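PDB 3UC9: increased recombination centers protein 6 from Saccharomyces cerevisiae, which acts as a clathrin coat accessory factor related to small G proteins and is involved in gross chromosomal rearrangements and telomere healing. Local coordinates for residues A[30-35]-A[40-45]; A[106-111]-A[115-120]; A[119-124]-A[132-137]. All blocks are in the same frame, centred on the assembly; numbering follows the deposited sequence.

From the N terminus, interaction 1 closes the short loop between strand 29-35 and helix 39-50, packing that helix on one face of the central sheet. The chain then adds strands 59-66 and 71-81 before interaction 2 closes the turn after strand 103-110. Interaction 3 begins where interaction 2 ends, sharing Glu-119 and Leu-120, and closes the path from helix 121-127 into strand 133-138. Interaction 1 closes before the others open, and none is nested. Strands 29-35, 103-110 and 133-138 are successive neighbours in the sheet; interactions 2 and 3 lie on the face opposite helix 39-50. Asp-35 OD1 and Thr-110 OG1 join the first two at the strand ends.

Interaction 1 of 3, residues A[30-35]-A[40-45]; sequences ILVLSD and FLKTQF
Lys-42 lies across the end of strand 29-35, its aliphatic chain resting on Val-32 and Ser-34 and its amine turned to the serine hydroxyl. Lys-42 NZ donates a hydrogen bond of 3.2 Å to Ser-34 OG. Further back along the chain, Lys-42 CD lies over the serine side chain, 3.4 Å from Ser-34 OG and 3.8 Å from Ser-34 CB, and Lys-42 CG packs on the methyl CG1 of Val-32, also at 3.8 Å. Val-32 and Lys-42 run past each other in opposite directions. The bend that brings the amine to the strand sits at chi3 (74°), the torsions before it being extended. One turn on, Phe-45 adds its ring: CD2 approaches Val-32 CG1 obliquely at 4.4 Å.

Around this first shell, Lys-42 NZ has its strongest partner in the backbone carbonyl of Asp-79 on the adjoining strand 71-81, with a weak bond to Asn-39 OD1. The buried amine is thus gripped by several oxygens, which would be expected to offset the cost of burying its charge. Phe-45 stacks edge-to-face with Trp-168. On the other side of the strand, Leu-33 points away from the helix and packs on Trp-87 of helix 84-91.

Segments 30-35 and 40-45 run at 155°, nearly antiparallel, with their axes 8.7 Å apart at closest approach, as in the first beta-alpha unit of a Rossmann-like fold. In small G proteins this connection carries the nucleotide-binding P-loop; here it contains no glycine, and the helix lysine binds protein oxygens.

Interaction 2 of 3, residues A[106-111]-A[115-120]; sequences IILITD and TKPQEL
Thr-110, the last residue of its strand, and Thr-115 meet through their hydroxyls, with OG1 of Thr-110 2.7 Å from OG1 of Thr-115. The methyl CG2 of Thr-110 also lies close, 3.2 Å from Thr-115 OG1. Thr-110 OG1 is also hydrogen-bonded to Asp-35 OD1 on the neighbouring strand 29-35, which ties this corner to the strand end beside it.

A second polar link runs through the carbonyl of Asp-111. Thr-115 N donates to Asp-111 O at 3.0 Å and with an N-H...O angle of 161°, the bond that closes the single turn 112-115. Thr-115 OG1 lies 3.0 Å from Asp-111 O too, because its chi1 of 59° places the hydroxyl between the backbone N and the carbonyl carbon, within hydrogen-bonding distance of both this carbonyl and Thr-110 OG1. Asp-111 itself is the N-cap of that turn: OD1 forms weak bonds to the backbone N of Arg-113 and Gln-114, while its stronger partner is Asn-140 ND2.

The sheet order 2-3-1-4-5-6, with the second strand antiparallel to the rest, is that of the small G-protein fold, and strand 103-110 is its fourth strand. The turn after it starts the connection towards the fifth.

Apolar packing follows where the chain turns back. Positive phi at Lys-116 ends the helical turn and swings Pro-117 over the strand, where its CB lies 3.7 Å from Leu-108 CD2. Leu-108 also packs on Leu-33 and on Ile-84 of helix 84-91, and Pro-117 reaches Leu-136 of strand 133-138.

Interaction 3 of 3, residues A[119-124]-A[132-137]; sequences ELLHQF and TFVVLV. Unlike the reference sequence in segment 132-137: Val-137 (reference Ala).
The ring of Phe-124 meets the strand by its edge: CG2 of Val-134 lies near the ring plane, 4.2 Å from CE2. Ring and valine cross at a slant, and the contact with segment 132-137 stays at this rim of the ring. With CG anti to the backbone N (chi1 -176°), the phenyl group is carried from the helix towards the sheet, where it also touches Trp-87 of helix 84-91. Phe-133, the aromatic residue of the strand segment, sits on the far face of the strand and pairs edge-to-face with His-196.

One turn earlier, Leu-121 spreads its two methyls over two strand residues. CD1 lies 4.4 Å from CG1 of Val-134, and CD2 is 4.3 Å from CD1 of Leu-136. Val-134 is therefore touched through both branches, CG1 by the leucine and CG2 by the phenylalanine.

Helix 121-127 belongs to the connection between the parallel strands 103-110 and 133-138, so this contact closes a beta-alpha-beta crossover of the Rossmann-like sheet. The contact across it is wholly apolar, and the segments remain well apart, with CA of Leu-121 9.6 Å from CA of Val-134.

Beyond the pair, Leu-121 and Leu-136 both reach Ile-163 and Phe-165 on the outer strand 163-167. At the start of the strand, Thr-132 OG1 is hydrogen-bonded to the carbonyl of Met-103.

Interaction 1 of 3, residues A[30-35]-A[40-45]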
ATOM      1  N   ILE A  30       0.744   2.132  -8.307  1.00 14.42           N
ATOM      2  CA  ILE A  30       0.825   2.028  -6.857  1.00 13.24           C
ATOM      3  C   ILE A  30       0.403   3.371  -6.270  1.00 14.19           C
ATOM      4  O   ILE A  30       0.984   4.410  -6.588  1.00 13.74           O
ATOM      5  CB  ILE A  30       2.229   1.636  -6.374  1.00 14.90           C
ATOM      6  CG1 ILE A  30       2.548   0.200  -6.803  1.00 14.69           C
ATOM      7  CG2 ILE A  30       2.316   1.751  -4.829  1.00 13.40           C
ATOM      8  CD1 ILE A  30       3.922  -0.282  -6.348  1.00 15.83           C
ATOM      9  N   LEU A  31      -0.646   3.351  -5.450  1.00 13.31           N
ATOM     10  CA  LEU A  31      -1.143   4.550  -4.785  1.00 15.97           C
ATOM     11  C   LEU A  31      -0.578   4.598  -3.369  1.00 16.47           C
ATOM     12  O   LEU A  31      -0.675   3.627  -2.621  1.00 17.56           O
ATOM     13  CB  LEU A  31      -2.672   4.553  -4.757  1.00 16.32           C
ATOM     14  CG  LEU A  31      -3.481   5.720  -4.176  1.00 20.62           C
ATOM     15  CD1 LEU A  31      -2.711   7.010  -4.112  1.00 27.96           C
ATOM     16  CD2 LEU A  31      -4.733   5.905  -5.035  1.00 29.83           C
ATOM     17  N   VAL A  32       0.027   5.729  -3.019  1.00 15.87           N
ATOM     18  CA  VAL A  32       0.476   5.974  -1.655  1.00 15.25           C
ATOM     19  C   VAL A  32      -0.348   7.146  -1.112  1.00 16.89           C
ATOM     20  O   VAL A  32      -0.305   8.247  -1.649  1.00 17.48           O
ATOM     21  CB  VAL A  32       1.974   6.271  -1.575  1.00 16.00           C
ATOM     22  CG1 VAL A  32       2.400   6.403  -0.109  1.00 17.63           C
ATOM     23  CG2 VAL A  32       2.790   5.169  -2.288  1.00 15.12           C
ATOM     24  N   LEU A  33      -1.106   6.871  -0.058  1.00 15.27           N
ATOM     25  CA  LEU A  33      -2.073   7.791   0.520  1.00 17.18           C
ATOM     26  C   LEU A  33      -1.734   8.035   1.994  1.00 17.39           C
ATOM     27  O   LEU A  33      -1.270   7.122   2.687  1.00 18.38           O
ATOM     28  CB  LEU A  33      -3.470   7.178   0.418  1.00 17.91           C
ATOM     29  CG  LEU A  33      -4.657   7.912   1.053  1.00 20.96           C
ATOM     30  CD1 LEU A  33      -4.998   9.149   0.237  1.00 21.65           C
ATOM     31  CD2 LEU A  33      -5.881   6.992   1.205  1.00 23.15           C
ATOM     32  N   SER A  34      -1.956   9.263   2.461  1.00 16.80           N
ATOM     33  CA  SER A  34      -1.956   9.554   3.896  1.00 17.25           C
ATOM     34  C   SER A  34      -3.051  10.546   4.225  1.00 17.79           C
ATOM     35  O   SER A  34      -3.466  11.319   3.365  1.00 18.38           O
ATOM     36  CB  SER A  34      -0.608  10.114   4.343  1.00 19.40           C
ATOM     37  OG  SER A  34      -0.363  11.400   3.794  1.00 19.36           O
ATOM     38  N   ASP A  35      -3.540  10.518   5.463  1.00 16.85           N
ATOM     39  CA  ASP A  35      -4.306  11.658   5.952  1.00 18.70           C
ATOM     40  C   ASP A  35      -3.339  12.830   6.181  1.00 18.86           C
ATOM     41  O   ASP A  35      -2.122  12.626   6.387  1.00 18.13           O
ATOM     42  CB  ASP A  35      -5.176  11.345   7.188  1.00 19.10           C
ATOM     43  CG  ASP A  35      -4.440  10.584   8.279  1.00 21.44           C
ATOM     44  OD1 ASP A  35      -3.771   9.578   7.973  1.00 24.21           O
ATOM     45  OD2 ASP A  35      -4.575  10.972   9.461  1.00 23.18           O
ATOM     46  N   PHE A  40       4.076  14.627   5.503  1.00 17.25           N
ATOM     47  CA  PHE A  40       5.531  14.720   5.460  1.00 18.66           C
ATOM     48  C   PHE A  40       6.188  13.362   5.631  1.00 19.65           C
ATOM     49  O   PHE A  40       7.129  13.029   4.894  1.00 20.98           O
ATOM     50  CB  PHE A  40       6.102  15.697   6.495  1.00 19.73           C
ATOM     51  CG  PHE A  40       7.604  15.806   6.440  1.00 19.30           C
ATOM     52  CD1 PHE A  40       8.232  16.383   5.342  1.00 17.44           C
ATOM     53  CD2 PHE A  40       8.389  15.289   7.456  1.00 18.61           C
ATOM     54  CE1 PHE A  40       9.602  16.462   5.270  1.00 20.72           C
ATOM     55  CE2 PHE A  40       9.769  15.361   7.386  1.00 20.29           C
ATOM     56  CZ  PHE A  40      10.378  15.954   6.305  1.00 21.78           C
ATOM     57  N   LEU A  41       5.711  12.600   6.612  1.00 19.11           N
ATOM     58  CA  LEU A  41       6.175  11.228   6.820  1.00 19.51           C
ATOM     59  C   LEU A  41       5.990  10.386   5.553  1.00 19.41           C
ATOM     60  O   LEU A  41       6.866   9.603   5.194  1.00 19.59           O
ATOM     61  CB  LEU A  41       5.481  10.579   8.023  1.00 18.87           C
ATOM     62  CG  LEU A  41       6.018  10.938   9.411  1.00 24.99           C
ATOM     63  CD1 LEU A  41       5.251  10.180  10.476  1.00 25.49           C
ATOM     64  CD2 LEU A  41       7.513  10.633   9.530  1.00 29.14           C
ATOM     65  N   LYS A  42       4.872  10.584   4.858  1.00 18.78           N
ATOM     66  CA  LYS A  42       4.647   9.941   3.561  1.00 18.52           C
ATOM     67  C   LYS A  42       5.740  10.308   2.544  1.00 18.08           C
ATOM     68  O   LYS A  42       6.238   9.435   1.835  1.00 18.14           O
ATOM     69  CB  LYS A  42       3.249  10.279   3.043  1.00 18.47           C
ATOM     70  CG  LYS A  42       2.930   9.769   1.648  1.00 20.96           C
ATOM     71  CD  LYS A  42       1.573  10.266   1.185  1.00 23.73           C
ATOM     72  CE  LYS A  42       1.621  11.750   0.823  1.00 23.42           C
ATOM     73  NZ  LYS A  42       0.247  12.306   0.755  1.00 24.28           N
ATOM     74  N   THR A  43       6.146  11.579   2.495  1.00 19.84           N
ATOM     75  CA  THR A  43       7.221  11.997   1.574  1.00 21.74           C
ATOM     76  C   THR A  43       8.546  11.296   1.921  1.00 23.24           C
ATOM     77  O   THR A  43       9.281  10.850   1.022  1.00 21.86           O
ATOM     78  CB  THR A  43       7.407  13.554   1.520  1.00 24.38           C
ATOM     79  OG1 THR A  43       7.978  14.033   2.741  1.00 27.81           O
ATOM     80  CG2 THR A  43       6.083  14.253   1.274  1.00 22.52           C
ATOM     81  N   GLN A  44       8.838  11.172   3.214  1.00 22.76           N
ATOM     82  CA  GLN A  44      10.012  10.415   3.669  1.00 23.94           C
ATOM     83  C   GLN A  44       9.908   8.920   3.298  1.00 21.73           C
ATOM     84  O   GLN A  44      10.885   8.306   2.868  1.00 21.63           O
ATOM     85  CB  GLN A  44      10.198  10.552   5.188  1.00 24.16           C
ATOM     86  CG  GLN A  44      10.550  11.945   5.687  1.00 29.59           C
ATOM     87  CD  GLN A  44      11.043  11.925   7.136  1.00 34.55           C
ATOM     88  OE1 GLN A  44      12.163  12.344   7.429  1.00 43.24           O
ATOM     89  NE2 GLN A  44      10.215  11.411   8.042  1.00 35.45           N
ATOM     90  N   PHE A  45       8.719   8.346   3.464  1.00 20.48           N
ATOM     91  CA  PHE A  45       8.454   6.952   3.064  1.00 19.29           C
ATOM     92  C   PHE A  45       8.736   6.750   1.580  1.00 19.26           C
ATOM     93  O   PHE A  45       9.345   5.752   1.191  1.00 19.71           O
ATOM     94  CB  PHE A  45       7.000   6.593   3.387  1.00 19.10           C
ATOM     95  CG  PHE A  45       6.585   5.206   2.963  1.00 18.55           C
ATOM     96  CD1 PHE A  45       6.649   4.141   3.860  1.00 20.71           C
ATOM     97  CD2 PHE A  45       6.111   4.970   1.691  1.00 19.48           C
ATOM     98  CE1 PHE A  45       6.255   2.868   3.482  1.00 19.64           C
ATOM     99  CE2 PHE A  45       5.710   3.678   1.305  1.00 19.98           C
ATOM    100  CZ  PHE A  45       5.793   2.637   2.202  1.00 19.48           C
TER

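Interaction 2 of 3, residues A[106-111]-A[115-120]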
ATOM      1  N   ILE A 106      -2.014  -0.526  -2.950  1.00 11.79           N
ATOM      2  CA  ILE A 106      -2.394   0.681  -2.234  1.00 12.61           C
ATOM      3  C   ILE A 106      -1.660   0.649  -0.921  1.00 12.41           C
ATOM      4  O   ILE A 106      -1.685  -0.371  -0.256  1.00 11.84           O
ATOM      5  CB  ILE A 106      -3.897   0.716  -1.919  1.00 14.04           C
ATOM      6  CG1 ILE A 106      -4.737   0.520  -3.191  1.00 21.91           C
ATOM      7  CG2 ILE A 106      -4.251   2.051  -1.274  1.00 17.45           C
ATOM      8  CD1 ILE A 106      -4.632   1.621  -4.154  1.00 29.99           C
ATOM      9  N   ILE A 107      -0.988   1.748  -0.577  1.00 13.36           N
ATOM     10  CA  ILE A 107      -0.257   1.861   0.688  1.00 13.79           C
ATOM     11  C   ILE A 107      -0.822   3.071   1.418  1.00 14.69           C
ATOM     12  O   ILE A 107      -0.806   4.181   0.893  1.00 16.38           O
ATOM     13  CB  ILE A 107       1.280   2.030   0.482  1.00 13.76           C
ATOM     14  CG1 ILE A 107       1.850   0.868  -0.333  1.00 15.13           C
ATOM     15  CG2 ILE A 107       1.995   2.107   1.830  1.00 14.43           C
ATOM     16  CD1 ILE A 107       3.347   1.022  -0.734  1.00 14.57           C
ATOM     17  N   LEU A 108      -1.341   2.843   2.622  1.00 15.00           N
ATOM     18  CA  LEU A 108      -1.874   3.904   3.448  1.00 15.46           C
ATOM     19  C   LEU A 108      -0.910   4.155   4.603  1.00 17.74           C
ATOM     20  O   LEU A 108      -0.517   3.218   5.315  1.00 17.51           O
ATOM     21  CB  LEU A 108      -3.265   3.522   3.963  1.00 16.03           C
ATOM     22  CG  LEU A 108      -3.879   4.453   5.004  1.00 20.07           C
ATOM     23  CD1 LEU A 108      -4.139   5.828   4.407  1.00 22.03           C
ATOM     24  CD2 LEU A 108      -5.153   3.855   5.582  1.00 25.38           C
ATOM     25  N   ILE A 109      -0.512   5.416   4.757  1.00 17.84           N
ATOM     26  CA  ILE A 109       0.377   5.848   5.826  1.00 18.02           C
ATOM     27  C   ILE A 109      -0.474   6.620   6.835  1.00 17.69           C
ATOM     28  O   ILE A 109      -0.988   7.679   6.513  1.00 17.34           O
ATOM     29  CB  ILE A 109       1.490   6.779   5.299  1.00 19.13           C
ATOM     30  CG1 ILE A 109       2.250   6.147   4.122  1.00 22.03           C
ATOM     31  CG2 ILE A 109       2.448   7.140   6.420  1.00 21.45           C
ATOM     32  CD1 ILE A 109       2.953   4.889   4.467  1.00 25.86           C
ATOM     33  N   THR A 110      -0.614   6.101   8.052  1.00 17.46           N
ATOM     34  CA  THR A 110      -1.493   6.733   9.030  1.00 18.07           C
ATOM     35  C   THR A 110      -1.180   6.336  10.465  1.00 18.38           C
ATOM     36  O   THR A 110      -0.298   5.518  10.728  1.00 17.88           O
ATOM     37  CB  THR A 110      -2.993   6.421   8.733  1.00 17.78           C
ATOM     38  OG1 THR A 110      -3.835   7.302   9.496  1.00 17.32           O
ATOM     39  CG2 THR A 110      -3.325   4.979   9.067  1.00 20.14           C
ATOM     40  N   ASP A 111      -1.893   6.964  11.388  1.00 16.89           N
ATOM     41  CA  ASP A 111      -1.873   6.575  12.796  1.00 18.56           C
ATOM     42  C   ASP A 111      -3.093   5.690  12.947  1.00 19.04           C
ATOM     43  O   ASP A 111      -4.197   6.192  12.947  1.00 20.87           O
ATOM     44  CB  ASP A 111      -1.967   7.813  13.691  1.00 19.78           C
ATOM     45  CG  ASP A 111      -2.153   7.479  15.161  1.00 23.30           C
ATOM     46  OD1 ASP A 111      -2.412   6.309  15.510  1.00 27.93           O
ATOM     47  OD2 ASP A 111      -2.039   8.405  15.981  1.00 23.57           O
ATOM     48  N   THR A 115      -7.143   6.725  13.082  1.00 23.16           N
ATOM     49  CA  THR A 115      -7.950   6.603  11.862  1.00 23.02           C
ATOM     50  C   THR A 115      -8.621   5.238  11.702  1.00 22.27           C
ATOM     51  O   THR A 115      -9.565   5.107  10.921  1.00 23.13           O
ATOM     52  CB  THR A 115      -7.112   6.929  10.596  1.00 23.30           C
ATOM     53  OG1 THR A 115      -6.001   6.035  10.506  1.00 21.19           O
ATOM     54  CG2 THR A 115      -6.590   8.357  10.666  1.00 24.51           C
ATOM     55  N   LYS A 116      -8.149   4.233  12.441  1.00 21.20           N
ATOM     56  CA  LYS A 116      -8.746   2.887  12.422  1.00 22.25           C
ATOM     57  C   LYS A 116      -9.208   2.448  11.031  1.00 21.70           C
ATOM     58  O   LYS A 116     -10.404   2.196  10.811  1.00 21.50           O
ATOM     59  CB  LYS A 116      -9.904   2.815  13.423  1.00 24.37           C
ATOM     60  CG  LYS A 116      -9.482   3.101  14.863  1.00 28.40           C
ATOM     61  CD  LYS A 116     -10.576   2.734  15.856  1.00 32.66           C
ATOM     62  CE  LYS A 116     -10.243   3.202  17.251  1.00 38.76           C
ATOM     63  NZ  LYS A 116     -10.356   4.681  17.380  1.00 40.19           N
ATOM     64  N   PRO A 117      -8.263   2.353  10.075  1.00 19.75           N
ATOM     65  CA  PRO A 117      -8.627   1.951   8.722  1.00 19.17           C
ATOM     66  C   PRO A 117      -9.205   0.530   8.648  1.00 18.43           C
ATOM     67  O   PRO A 117      -9.923   0.213   7.695  1.00 21.12           O
ATOM     68  CB  PRO A 117      -7.304   2.061   7.946  1.00 18.95           C
ATOM     69  CG  PRO A 117      -6.246   1.953   8.969  1.00 19.21           C
ATOM     70  CD  PRO A 117      -6.807   2.540  10.223  1.00 18.05           C
ATOM     71  N   GLN A 118      -8.928  -0.298   9.663  1.00 18.59           N
ATOM     72  CA  GLN A 118      -9.532  -1.629   9.770  1.00 18.72           C
ATOM     73  C   GLN A 118     -11.078  -1.612   9.800  1.00 19.49           C
ATOM     74  O   GLN A 118     -11.708  -2.597   9.427  1.00 20.31           O
ATOM     75  CB  GLN A 118      -8.987  -2.392  10.986  1.00 19.33           C
ATOM     76  CG  GLN A 118      -9.178  -1.706  12.336  1.00 21.14           C
ATOM     77  CD  GLN A 118      -8.034  -0.796  12.746  1.00 18.07           C
ATOM     78  OE1 GLN A 118      -7.438  -0.101  11.922  1.00 19.20           O
ATOM     79  NE2 GLN A 118      -7.737  -0.780  14.038  1.00 23.07           N
ATOM     80  N   GLU A 119     -11.664  -0.498  10.225  1.00 18.12           N
ATOM     81  CA  GLU A 119     -13.133  -0.334  10.248  1.00 19.56           C
ATOM     82  C   GLU A 119     -13.756  -0.157   8.858  1.00 19.76           C
ATOM     83  O   GLU A 119     -14.950  -0.386   8.674  1.00 23.16           O
ATOM     84  CB  GLU A 119     -13.513   0.861  11.136  1.00 20.03           C
ATOM     85  CG  GLU A 119     -13.229   0.660  12.629  1.00 20.80           C
ATOM     86  CD  GLU A 119     -13.535   1.903  13.479  1.00 24.73           C
ATOM     87  OE1 GLU A 119     -13.500   3.034  12.942  1.00 27.20           O
ATOM     88  OE2 GLU A 119     -13.802   1.747  14.693  1.00 27.30           O
ATOM     89  N   LEU A 120     -12.946   0.280   7.898  1.00 19.14           N
ATOM     90  CA  LEU A 120     -13.376   0.534   6.522  1.00 20.66           C
ATOM     91  C   LEU A 120     -12.948  -0.594   5.583  1.00 20.18           C
ATOM     92  O   LEU A 120     -13.400  -0.661   4.435  1.00 18.92           O
ATOM     93  CB  LEU A 120     -12.743   1.836   6.021  1.00 20.28           C
ATOM     94  CG  LEU A 120     -12.899   3.105   6.867  1.00 25.52           C
ATOM     95  CD1 LEU A 120     -11.880   4.173   6.441  1.00 27.07           C
ATOM     96  CD2 LEU A 120     -14.300   3.653   6.779  1.00 26.86           C
TER

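Interaction 3 of 3, residues A[119-124]-A[132-137]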
ATOM      1  N   GLU A 119     -11.664  -0.498  10.225  1.00 18.12           N
ATOM      2  CA  GLU A 119     -13.133  -0.334  10.248  1.00 19.56           C
ATOM      3  C   GLU A 119     -13.756  -0.157   8.858  1.00 19.76           C
ATOM      4  O   GLU A 119     -14.950  -0.386   8.674  1.00 23.16           O
ATOM      5  CB  GLU A 119     -13.513   0.861  11.136  1.00 20.03           C
ATOM      6  CG  GLU A 119     -13.229   0.660  12.629  1.00 20.80           C
ATOM      7  CD  GLU A 119     -13.535   1.903  13.479  1.00 24.73           C
ATOM      8  OE1 GLU A 119     -13.500   3.034  12.942  1.00 27.20           O
ATOM      9  OE2 GLU A 119     -13.802   1.747  14.693  1.00 27.30           O
ATOM     10  N   LEU A 120     -12.946   0.280   7.898  1.00 19.14           N
ATOM     11  CA  LEU A 120     -13.376   0.534   6.522  1.00 20.66           C
ATOM     12  C   LEU A 120     -12.948  -0.594   5.583  1.00 20.18           C
ATOM     13  O   LEU A 120     -13.400  -0.661   4.435  1.00 18.92           O
ATOM     14  CB  LEU A 120     -12.743   1.836   6.021  1.00 20.28           C
ATOM     15  CG  LEU A 120     -12.899   3.105   6.867  1.00 25.52           C
ATOM     16  CD1 LEU A 120     -11.880   4.173   6.441  1.00 27.07           C
ATOM     17  CD2 LEU A 120     -14.300   3.653   6.779  1.00 26.86           C
ATOM     18  N   LEU A 121     -12.060  -1.467   6.062  1.00 19.68           N
ATOM     19  CA  LEU A 121     -11.360  -2.408   5.192  1.00 19.49           C
ATOM     20  C   LEU A 121     -12.288  -3.410   4.491  1.00 19.54           C
ATOM     21  O   LEU A 121     -12.099  -3.711   3.321  1.00 18.97           O
ATOM     22  CB  LEU A 121     -10.262  -3.123   5.991  1.00 20.16           C
ATOM     23  CG  LEU A 121      -8.994  -3.656   5.322  1.00 20.94           C
ATOM     24  CD1 LEU A 121      -8.426  -2.702   4.293  1.00 20.38           C
ATOM     25  CD2 LEU A 121      -7.943  -3.972   6.404  1.00 18.14           C
ATOM     26  N   HIS A 122     -13.307  -3.920   5.175  1.00 19.94           N
ATOM     27  CA  HIS A 122     -14.214  -4.871   4.527  1.00 22.05           C
ATOM     28  C   HIS A 122     -14.844  -4.283   3.265  1.00 20.68           C
ATOM     29  O   HIS A 122     -14.774  -4.869   2.183  1.00 20.07           O
ATOM     30  CB  HIS A 122     -15.302  -5.350   5.474  1.00 24.55           C
ATOM     31  CG  HIS A 122     -16.251  -6.314   4.836  1.00 31.36           C
ATOM     32  ND1 HIS A 122     -15.946  -7.646   4.657  1.00 34.22           N
ATOM     33  CD2 HIS A 122     -17.480  -6.132   4.298  1.00 38.71           C
ATOM     34  CE1 HIS A 122     -16.955  -8.248   4.053  1.00 38.89           C
ATOM     35  NE2 HIS A 122     -17.902  -7.353   3.829  1.00 41.72           N
ATOM     36  N   GLN A 123     -15.439  -3.105   3.405  1.00 19.35           N
ATOM     37  CA  GLN A 123     -16.081  -2.433   2.286  1.00 19.31           C
ATOM     38  C   GLN A 123     -15.081  -2.000   1.203  1.00 18.03           C
ATOM     39  O   GLN A 123     -15.384  -2.063   0.016  1.00 18.88           O
ATOM     40  CB  GLN A 123     -16.832  -1.213   2.790  1.00 19.67           C
ATOM     41  CG  GLN A 123     -18.045  -1.558   3.592  1.00 22.19           C
ATOM     42  CD  GLN A 123     -18.696  -0.322   4.150  1.00 23.31           C
ATOM     43  OE1 GLN A 123     -19.632   0.212   3.558  1.00 22.54           O
ATOM     44  NE2 GLN A 123     -18.177   0.166   5.278  1.00 21.57           N
ATOM     45  N   PHE A 124     -13.908  -1.542   1.624  1.00 17.30           N
ATOM     46  CA  PHE A 124     -12.850  -1.183   0.692  1.00 18.04           C
ATOM     47  C   PHE A 124     -12.438  -2.388  -0.154  1.00 17.87           C
ATOM     48  O   PHE A 124     -12.323  -2.288  -1.382  1.00 17.53           O
ATOM     49  CB  PHE A 124     -11.636  -0.658   1.447  1.00 17.35           C
ATOM     50  CG  PHE A 124     -10.525  -0.168   0.551  1.00 18.90           C
ATOM     51  CD1 PHE A 124     -10.577   1.094  -0.021  1.00 23.73           C
ATOM     52  CD2 PHE A 124      -9.430  -0.971   0.277  1.00 22.37           C
ATOM     53  CE1 PHE A 124      -9.554   1.545  -0.848  1.00 22.55           C
ATOM     54  CE2 PHE A 124      -8.407  -0.526  -0.543  1.00 23.98           C
ATOM     55  CZ  PHE A 124      -8.472   0.731  -1.109  1.00 21.25           C
ATOM     56  N   THR A 132      -4.960  -6.588  -6.098  1.00 13.58           N
ATOM     57  CA  THR A 132      -4.325  -5.412  -5.509  1.00 13.08           C
ATOM     58  C   THR A 132      -3.798  -5.696  -4.104  1.00 13.23           C
ATOM     59  O   THR A 132      -4.551  -6.111  -3.226  1.00 13.55           O
ATOM     60  CB  THR A 132      -5.317  -4.219  -5.460  1.00 14.27           C
ATOM     61  OG1 THR A 132      -5.841  -3.960  -6.775  1.00 12.90           O
ATOM     62  CG2 THR A 132      -4.651  -2.964  -4.958  1.00 13.13           C
ATOM     63  N   PHE A 133      -2.508  -5.475  -3.869  1.00 12.57           N
ATOM     64  CA  PHE A 133      -2.019  -5.556  -2.492  1.00 12.68           C
ATOM     65  C   PHE A 133      -2.435  -4.305  -1.693  1.00 13.07           C
ATOM     66  O   PHE A 133      -2.574  -3.204  -2.250  1.00 11.63           O
ATOM     67  CB  PHE A 133      -0.505  -5.841  -2.420  1.00 13.15           C
ATOM     68  CG  PHE A 133       0.401  -4.686  -2.805  1.00 14.32           C
ATOM     69  CD1 PHE A 133       0.626  -3.627  -1.934  1.00 15.29           C
ATOM     70  CD2 PHE A 133       1.102  -4.708  -4.003  1.00 16.00           C
ATOM     71  CE1 PHE A 133       1.502  -2.593  -2.273  1.00 14.42           C
ATOM     72  CE2 PHE A 133       1.975  -3.674  -4.348  1.00 15.17           C
ATOM     73  CZ  PHE A 133       2.168  -2.617  -3.483  1.00 16.30           C
ATOM     74  N   VAL A 134      -2.663  -4.480  -0.394  1.00 13.36           N
ATOM     75  CA  VAL A 134      -3.031  -3.364   0.484  1.00 12.61           C
ATOM     76  C   VAL A 134      -2.176  -3.411   1.734  1.00 14.50           C
ATOM     77  O   VAL A 134      -2.257  -4.369   2.509  1.00 14.93           O
ATOM     78  CB  VAL A 134      -4.504  -3.407   0.899  1.00 13.30           C
ATOM     79  CG1 VAL A 134      -4.810  -2.210   1.788  1.00 16.43           C
ATOM     80  CG2 VAL A 134      -5.411  -3.407  -0.342  1.00 16.19           C
ATOM     81  N   VAL A 135      -1.349  -2.389   1.905  1.00 13.26           N
ATOM     82  CA  VAL A 135      -0.475  -2.282   3.071  1.00 14.13           C
ATOM     83  C   VAL A 135      -0.888  -1.069   3.869  1.00 14.88           C
ATOM     84  O   VAL A 135      -0.958   0.037   3.338  1.00 14.68           O
ATOM     85  CB  VAL A 135       0.992  -2.146   2.672  1.00 14.52           C
ATOM     86  CG1 VAL A 135       1.881  -1.959   3.929  1.00 14.87           C
ATOM     87  CG2 VAL A 135       1.443  -3.366   1.843  1.00 16.17           C
ATOM     88  N   LEU A 136      -1.163  -1.288   5.152  1.00 15.10           N
ATOM     89  CA  LEU A 136      -1.518  -0.231   6.073  1.00 15.27           C
ATOM     90  C   LEU A 136      -0.316  -0.009   6.969  1.00 16.64           C
ATOM     91  O   LEU A 136       0.052  -0.882   7.767  1.00 17.25           O
ATOM     92  CB  LEU A 136      -2.733  -0.617   6.895  1.00 16.03           C
ATOM     93  CG  LEU A 136      -3.986  -0.908   6.057  1.00 21.28           C
ATOM     94  CD1 LEU A 136      -4.055  -2.374   5.623  1.00 17.02           C
ATOM     95  CD2 LEU A 136      -5.224  -0.536   6.832  1.00 26.91           C
ATOM     96  N   VAL A 137       0.304   1.154   6.799  1.00 16.13           N
ATOM     97  CA  VAL A 137       1.541   1.488   7.478  1.00 16.73           C
ATOM     98  C   VAL A 137       1.218   2.357   8.675  1.00 16.68           C
ATOM     99  O   VAL A 137       0.745   3.478   8.526  1.00 18.35           O
ATOM    100  CB  VAL A 137       2.510   2.216   6.536  1.00 16.20           C
ATOM    101  CG1 VAL A 137       3.784   2.602   7.285  1.00 19.30           C
ATOM    102  CG2 VAL A 137       2.834   1.357   5.318  1.00 17.59           C
TER